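PDB 6SQX: peptide-binding protein from Photobacterium damsela subsp. piscicida, which cleaves the peptidoglycan of potentially competing bacteria as a secreted D,L-endopeptidase of the NlpC/P60 family, probably by a cysteine-peptidase mechanism. Local coordinates for residues A[30-35]-A[437-442]; A[398-403]-A[410-415]. One frame throughout, in Å; residues are numbered along the deposited sequence.

Contact 1: residues A[30-35]-A[437-442]; sequences ITQDAF and TLITPI. With EDO (1,2-ethanediol), chain O.
Gln32 docks side chain to backbone against Ile439, on the outermost strand (438-441) of the six-stranded antiparallel sheet of the NlpC/P60 part of the chain. It illustrates how a lone amide can take the place of a neighbouring strand. Segment 30-35, in the loop between strand 23-25 and helix 50-64, adds no strand of its own; instead its glutamine offers the two polar groups a peptide would have offered. Ile439 N donates to Gln32 OE1 at 2.9 Å, lying in the carbonyl plane on a lone pair, while Gln32 NE2 donates to Ile439 O at 2.8 Å in a nearly straight bond (173°) that keeps to the plane of the amide. A bend at chi2 (-55°) turns the amide toward the strand, and Leu438 CD2 packs 3.5 Å from Gln32 OE1, the two side chains crossing at about a right angle. Gln32 NE2 also reaches back to Ile30 O, 2.9 Å away, from above that carbonyl's plane. A water bridges Ile30 N and Ile439 O. Apolar contacts complete the join: Ile30 CD1 rests on Pro441 CD at 3.9 Å, and Ile439 CD1 lies 3.7 Å from Ala34 N, beside the inverse gamma turn centred on Gln32. Helix 298-308 backs the loop, with Asn306 bonded to Ala34 N and Asp33 OD1. Because OE1 faces a donor and NE2 faces two acceptors, the amide has one favourable orientation, and the outward N-H and C=O of Ile439 are both satisfied.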
loop_
_atom_site.group_PDB
_atom_site.type_symbol
_atom_site.label_atom_id
_atom_site.label_comp_id
_atom_site.label_asym_id
_atom_site.label_seq_id
_atom_site.Cartn_x
_atom_site.Cartn_y
_atom_site.Cartn_z
ATOM N N ILE A 30 -13.387 -17.588 -8.402
ATOM C CA ILE A 30 -13.658 -18.373 -7.206
ATOM C C ILE A 30 -14.478 -17.566 -6.192
ATOM O O ILE A 30 -14.722 -16.371 -6.352
ATOM C CB ILE A 30 -12.383 -18.975 -6.589
ATOM C CG1 ILE A 30 -11.386 -17.881 -6.201
ATOM C CG2 ILE A 30 -11.786 -19.960 -7.572
ATOM C CD1 ILE A 30 -10.127 -18.452 -5.552
ATOM N N THR A 31 -14.910 -18.255 -5.140
ATOM C CA THR A 31 -15.832 -17.645 -4.186
ATOM C C THR A 31 -15.171 -16.481 -3.450
ATOM O O THR A 31 -14.082 -16.639 -2.885
ATOM C CB THR A 31 -16.265 -18.711 -3.180
ATOM O OG1 THR A 31 -16.952 -19.752 -3.878
ATOM C CG2 THR A 31 -17.219 -18.157 -2.138
ATOM N N GLN A 32 -15.858 -15.338 -3.409
ATOM C CA GLN A 32 -15.322 -14.119 -2.773
ATOM C C GLN A 32 -15.757 -14.051 -1.302
ATOM O O GLN A 32 -16.557 -13.199 -0.874
ATOM C CB GLN A 32 -15.724 -12.883 -3.561
ATOM C CG GLN A 32 -15.153 -12.901 -4.963
ATOM C CD GLN A 32 -13.620 -13.086 -4.927
ATOM O OE1 GLN A 32 -12.932 -12.338 -4.226
ATOM N NE2 GLN A 32 -13.106 -14.087 -5.635
ATOM N N ASP A 33 -15.196 -14.966 -0.505
ATOM C CA ASP A 33 -15.456 -14.974 0.931
ATOM C C ASP A 33 -14.294 -15.718 1.576
ATOM O O ASP A 33 -14.115 -16.912 1.324
ATOM C CB ASP A 33 -16.783 -15.677 1.209
ATOM C CG ASP A 33 -17.144 -15.705 2.699
ATOM O OD1 ASP A 33 -16.328 -15.337 3.579
ATOM O OD2 ASP A 33 -18.290 -16.079 3.042
ATOM N N ALA A 34 -13.488 -15.010 2.373
ATOM C CA ALA A 34 -12.314 -15.632 2.953
ATOM C C ALA A 34 -12.687 -16.829 3.812
ATOM O O ALA A 34 -11.868 -17.737 3.997
ATOM C CB ALA A 34 -11.540 -14.611 3.801
ATOM N N PHE A 35 -13.914 -16.879 4.335
ATOM C CA PHE A 35 -14.253 -18.002 5.200
ATOM C C PHE A 35 -14.394 -19.304 4.424
ATOM O O PHE A 35 -14.392 -20.372 5.046
ATOM C CB PHE A 35 -15.563 -17.727 5.960
ATOM C CG PHE A 35 -15.399 -16.756 7.107
ATOM C CD1 PHE A 35 -14.783 -17.158 8.272
ATOM C CD2 PHE A 35 -15.832 -15.448 7.009
ATOM C CE1 PHE A 35 -14.627 -16.298 9.332
ATOM C CE2 PHE A 35 -15.668 -14.562 8.078
ATOM C CZ PHE A 35 -15.046 -14.996 9.238
ATOM N N THR A 437 -9.736 -5.677 -5.947
ATOM C CA THR A 437 -9.224 -6.644 -4.985
ATOM C C THR A 437 -10.111 -7.884 -4.969
ATOM O O THR A 437 -11.352 -7.783 -4.855
ATOM C CB THR A 437 -9.158 -6.011 -3.578
ATOM O OG1 THR A 437 -8.064 -5.060 -3.546
ATOM C CG2 THR A 437 -8.934 -7.016 -2.461
ATOM N N LEU A 438 -9.489 -9.058 -5.022
ATOM C CA LEU A 438 -10.204 -10.330 -5.045
ATOM C C LEU A 438 -9.387 -11.410 -4.373
ATOM O O LEU A 438 -8.156 -11.288 -4.222
ATOM C CB LEU A 438 -10.443 -10.834 -6.470
ATOM C CG LEU A 438 -11.386 -10.051 -7.369
ATOM C CD1 LEU A 438 -11.334 -10.715 -8.741
ATOM C CD2 LEU A 438 -12.834 -10.045 -6.830
ATOM N N ILE A 439 -10.056 -12.497 -4.000
ATOM C CA ILE A 439 -9.367 -13.775 -3.781
ATOM C C ILE A 439 -9.308 -14.494 -5.123
ATOM O O ILE A 439 -10.337 -14.632 -5.785
ATOM C CB ILE A 439 -10.083 -14.640 -2.735
ATOM C CG1 ILE A 439 -10.190 -13.882 -1.406
ATOM C CG2 ILE A 439 -9.346 -15.988 -2.538
ATOM C CD1 ILE A 439 -11.210 -14.505 -0.466
ATOM N N THR A 440 -8.117 -14.871 -5.595
ATOM C CA THR A 440 -7.995 -15.468 -6.915
ATOM C C THR A 440 -7.106 -16.704 -6.860
ATOM O O THR A 440 -6.284 -16.850 -5.949
ATOM C CB THR A 440 -7.373 -14.492 -7.929
ATOM O OG1 THR A 440 -5.992 -14.286 -7.580
ATOM C CG2 THR A 440 -8.041 -13.165 -7.949
ATOM N N PRO A 441 -7.200 -17.589 -7.856
ATOM C CA PRO A 441 -6.107 -18.554 -8.080
ATOM C C PRO A 441 -4.800 -17.789 -8.228
ATOM O O PRO A 441 -4.781 -16.648 -8.674
ATOM C CB PRO A 441 -6.488 -19.221 -9.409
ATOM C CG PRO A 441 -8.037 -19.079 -9.460
ATOM C CD PRO A 441 -8.245 -17.679 -8.899
ATOM N N ILE A 442 -3.693 -18.456 -7.903
ATOM C CA ILE A 442 -2.385 -17.885 -8.223
ATOM C C ILE A 442 -2.304 -17.583 -9.716
ATOM O O ILE A 442 -1.846 -16.504 -10.135
ATOM C CB ILE A 442 -1.260 -18.858 -7.798
ATOM C CG1 ILE A 442 -1.211 -19.004 -6.271
ATOM C CG2 ILE A 442 0.076 -18.436 -8.372
ATOM C CD1 ILE A 442 -0.665 -17.788 -5.541
HETATM C C1 EDO O . -13.531 -22.759 -4.951
HETATM O O1 EDO O . -13.262 -23.597 -3.834
HETATM C C2 EDO O . -14.210 -21.491 -4.485
HETATM O O2 EDO O . -15.077 -21.121 -5.512
HETATM O O HOH W 1 -11.304 -15.203 -8.564
#

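Contact 2: residues A[398-403]-A[410-415]; sequences LYMGTT and VAIMFN
The Tyr399 ring meets Ala411 CB at its edge, near the ring plane, with Tyr399 CE1 4.2 Å from the methyl; one face of the same ring carries Gly401 N, 3.5 Å above the plane over its centre. Its hydroxyl is bonded to Leu368 O. On the other side of the sheet the Phe414 ring leads away from strand 395-405, to Leu327 and Leu331 of helix 326-334, because CG stands anti to the backbone N (chi1 172°). What remains at the strand is Phe414 CB, on which Met400 SD rests at 3.6 Å.

The two strands form an antiparallel hairpin in the central sheet of the NlpC/P60 fold, and they show how a hairpin can absorb an extra residue. Leu398 and Phe414 make a hydrogen-bonded pair, with Leu398 N to Phe414 O at 2.8 Å and almost straight. Thr403 and Val410 make another, nearer the turn. Between them lies a beta bulge: Met400 and Gly401 together face the single residue Ile412, whose O accepts from Met400 N while Ile412 N donates to Gly401 O at 3.0 Å. Gly401 takes up a positive phi (96°) there, at which a side chain would press against the preceding carbonyl.

Around the bulge, on the side shared by Ile412, Thr403 and Phe414, Ile412 CD1 lies 3.7 Å from Met400 CB, while Ile412 CG2 touches Thr403 CG2 at 3.6 Å, the side chains of Ile412 and Thr403 crossing nearly at a right angle. Thr403 and Val410 instead lie side by side. Tyr37 and Ile439 add to this apolar layer, with Ile412 touching both.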
loop_
_atom_site.group_PDB
_atom_site.type_symbol
_atom_site.label_atom_id
_atom_site.label_comp_id
_atom_site.label_asym_id
_atom_site.label_seq_id
_atom_site.Cartn_x
_atom_site.Cartn_y
_atom_site.Cartn_z
ATOM N N LEU A 398 -1.127 -12.258 -1.136
ATOM C CA LEU A 398 -1.033 -12.987 0.127
ATOM C C LEU A 398 -1.506 -14.422 -0.093
ATOM O O LEU A 398 -2.694 -14.654 -0.325
ATOM C CB LEU A 398 -1.878 -12.303 1.209
ATOM C CG LEU A 398 -1.910 -13.022 2.565
ATOM C CD1 LEU A 398 -0.502 -13.036 3.155
ATOM C CD2 LEU A 398 -2.927 -12.360 3.496
ATOM N N TYR A 399 -0.590 -15.385 -0.048
ATOM C CA TYR A 399 -0.950 -16.795 -0.189
ATOM C C TYR A 399 -1.996 -17.190 0.845
ATOM O O TYR A 399 -1.850 -16.887 2.030
ATOM C CB TYR A 399 0.316 -17.613 0.060
ATOM C CG TYR A 399 0.147 -19.115 -0.016
ATOM C CD1 TYR A 399 -0.170 -19.743 -1.221
ATOM C CD2 TYR A 399 0.364 -19.919 1.104
ATOM C CE1 TYR A 399 -0.295 -21.145 -1.297
ATOM C CE2 TYR A 399 0.256 -21.305 1.037
ATOM C CZ TYR A 399 -0.070 -21.919 -0.159
ATOM O OH TYR A 399 -0.167 -23.290 -0.185
ATOM N N MET A 400 -3.058 -17.876 0.388
ATOM C CA MET A 400 -4.146 -18.296 1.272
ATOM C C MET A 400 -4.317 -19.809 1.315
ATOM O O MET A 400 -5.289 -20.286 1.882
ATOM C CB MET A 400 -5.474 -17.634 0.884
ATOM C CG MET A 400 -5.561 -16.193 1.374
ATOM S SD MET A 400 -7.090 -15.400 0.776
ATOM C CE MET A 400 -8.375 -16.483 1.469
ATOM N N GLY A 401 -3.380 -20.584 0.769
ATOM C CA GLY A 401 -3.571 -22.024 0.733
ATOM C C GLY A 401 -4.136 -22.508 -0.591
ATOM O O GLY A 401 -3.729 -22.020 -1.660
ATOM N N THR A 402 -5.076 -23.464 -0.539
ATOM C CA THR A 402 -5.631 -24.072 -1.748
ATOM C C THR A 402 -7.157 -24.127 -1.679
ATOM O O THR A 402 -7.768 -23.930 -0.619
ATOM C CB THR A 402 -5.079 -25.502 -1.954
ATOM O OG1 THR A 402 -5.436 -26.329 -0.840
ATOM C CG2 THR A 402 -3.558 -25.494 -2.094
ATOM N N THR A 403 -7.767 -24.419 -2.834
ATOM C CA THR A 403 -9.199 -24.661 -2.916
ATOM C C THR A 403 -9.443 -25.629 -4.068
ATOM O O THR A 403 -8.575 -25.842 -4.918
ATOM C CB THR A 403 -9.964 -23.333 -3.112
ATOM O OG1 THR A 403 -11.351 -23.507 -2.799
ATOM C CG2 THR A 403 -9.838 -22.805 -4.533
ATOM N N VAL A 410 -6.233 -26.009 -6.512
ATOM C CA VAL A 410 -5.455 -24.870 -6.985
ATOM C C VAL A 410 -5.011 -24.023 -5.801
ATOM O O VAL A 410 -5.718 -23.916 -4.793
ATOM C CB VAL A 410 -6.207 -24.016 -8.039
ATOM C CG1 VAL A 410 -6.677 -24.900 -9.222
ATOM C CG2 VAL A 410 -7.364 -23.228 -7.429
ATOM N N ALA A 411 -3.813 -23.459 -5.907
ATOM C CA ALA A 411 -3.343 -22.486 -4.929
ATOM C C ALA A 411 -4.020 -21.126 -5.157
ATOM O O ALA A 411 -4.295 -20.737 -6.297
ATOM C CB ALA A 411 -1.828 -22.354 -5.034
ATOM N N ILE A 412 -4.261 -20.382 -4.060
ATOM C CA ILE A 412 -5.018 -19.127 -4.110
ATOM C C ILE A 412 -4.311 -18.015 -3.338
ATOM O O ILE A 412 -3.451 -18.262 -2.482
ATOM C CB ILE A 412 -6.467 -19.286 -3.583
ATOM C CG1 ILE A 412 -6.415 -19.793 -2.131
ATOM C CG2 ILE A 412 -7.265 -20.288 -4.443
ATOM C CD1 ILE A 412 -7.664 -19.542 -1.346
ATOM N N MET A 413 -4.686 -16.773 -3.657
ATOM C CA MET A 413 -4.108 -15.629 -2.962
ATOM C C MET A 413 -5.118 -14.487 -2.873
ATOM O O MET A 413 -5.993 -14.320 -3.732
ATOM C CB MET A 413 -2.811 -15.150 -3.666
ATOM C CG MET A 413 -3.066 -14.845 -5.182
ATOM S SD MET A 413 -1.589 -14.047 -5.868
ATOM C CE MET A 413 -2.028 -13.936 -7.589
ATOM N N PHE A 414 -4.953 -13.673 -1.838
ATOM C CA PHE A 414 -5.687 -12.419 -1.685
ATOM C C PHE A 414 -4.832 -11.340 -2.334
ATOM O O PHE A 414 -3.632 -11.224 -2.002
ATOM C CB PHE A 414 -5.853 -12.133 -0.195
ATOM C CG PHE A 414 -6.421 -10.782 0.117
ATOM C CD1 PHE A 414 -7.716 -10.441 -0.266
ATOM C CD2 PHE A 414 -5.704 -9.881 0.902
ATOM C CE1 PHE A 414 -8.261 -9.191 0.085
ATOM C CE2 PHE A 414 -6.247 -8.651 1.255
ATOM C CZ PHE A 414 -7.535 -8.306 0.859
ATOM N N ASN A 415 -5.375 -10.582 -3.289
ATOM C CA ASN A 415 -4.513 -9.648 -4.007
ATOM C C ASN A 415 -5.332 -8.585 -4.725
ATOM O O ASN A 415 -6.554 -8.719 -4.874
ATOM C CB ASN A 415 -3.537 -10.412 -4.943
ATOM C CG ASN A 415 -4.206 -11.068 -6.179
ATOM O OD1 ASN A 415 -3.775 -10.873 -7.316
ATOM N ND2 ASN A 415 -5.229 -11.881 -5.953
#

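From the N terminus the chain leaves strand 23-25 and enters the loop holding residues 30-35, which meets strand 438-441 some 400 residues later, closing contact 1. That long excursion includes the SH3-type region and the whole span of residues 310-418 that marks the NlpC/P60 family. Contact 2 is nested inside it as a tight hairpin, its two segments separated by six residues. The contacts meet in one sheet: strands 395-405, 408-415 and 438-441 lie side by side, and Thr440 O probably accepts a bond from Met413 N at 2.8 Å. The N-terminal loop is thereby fastened to the sheet's edge, one strand beyond the hairpin.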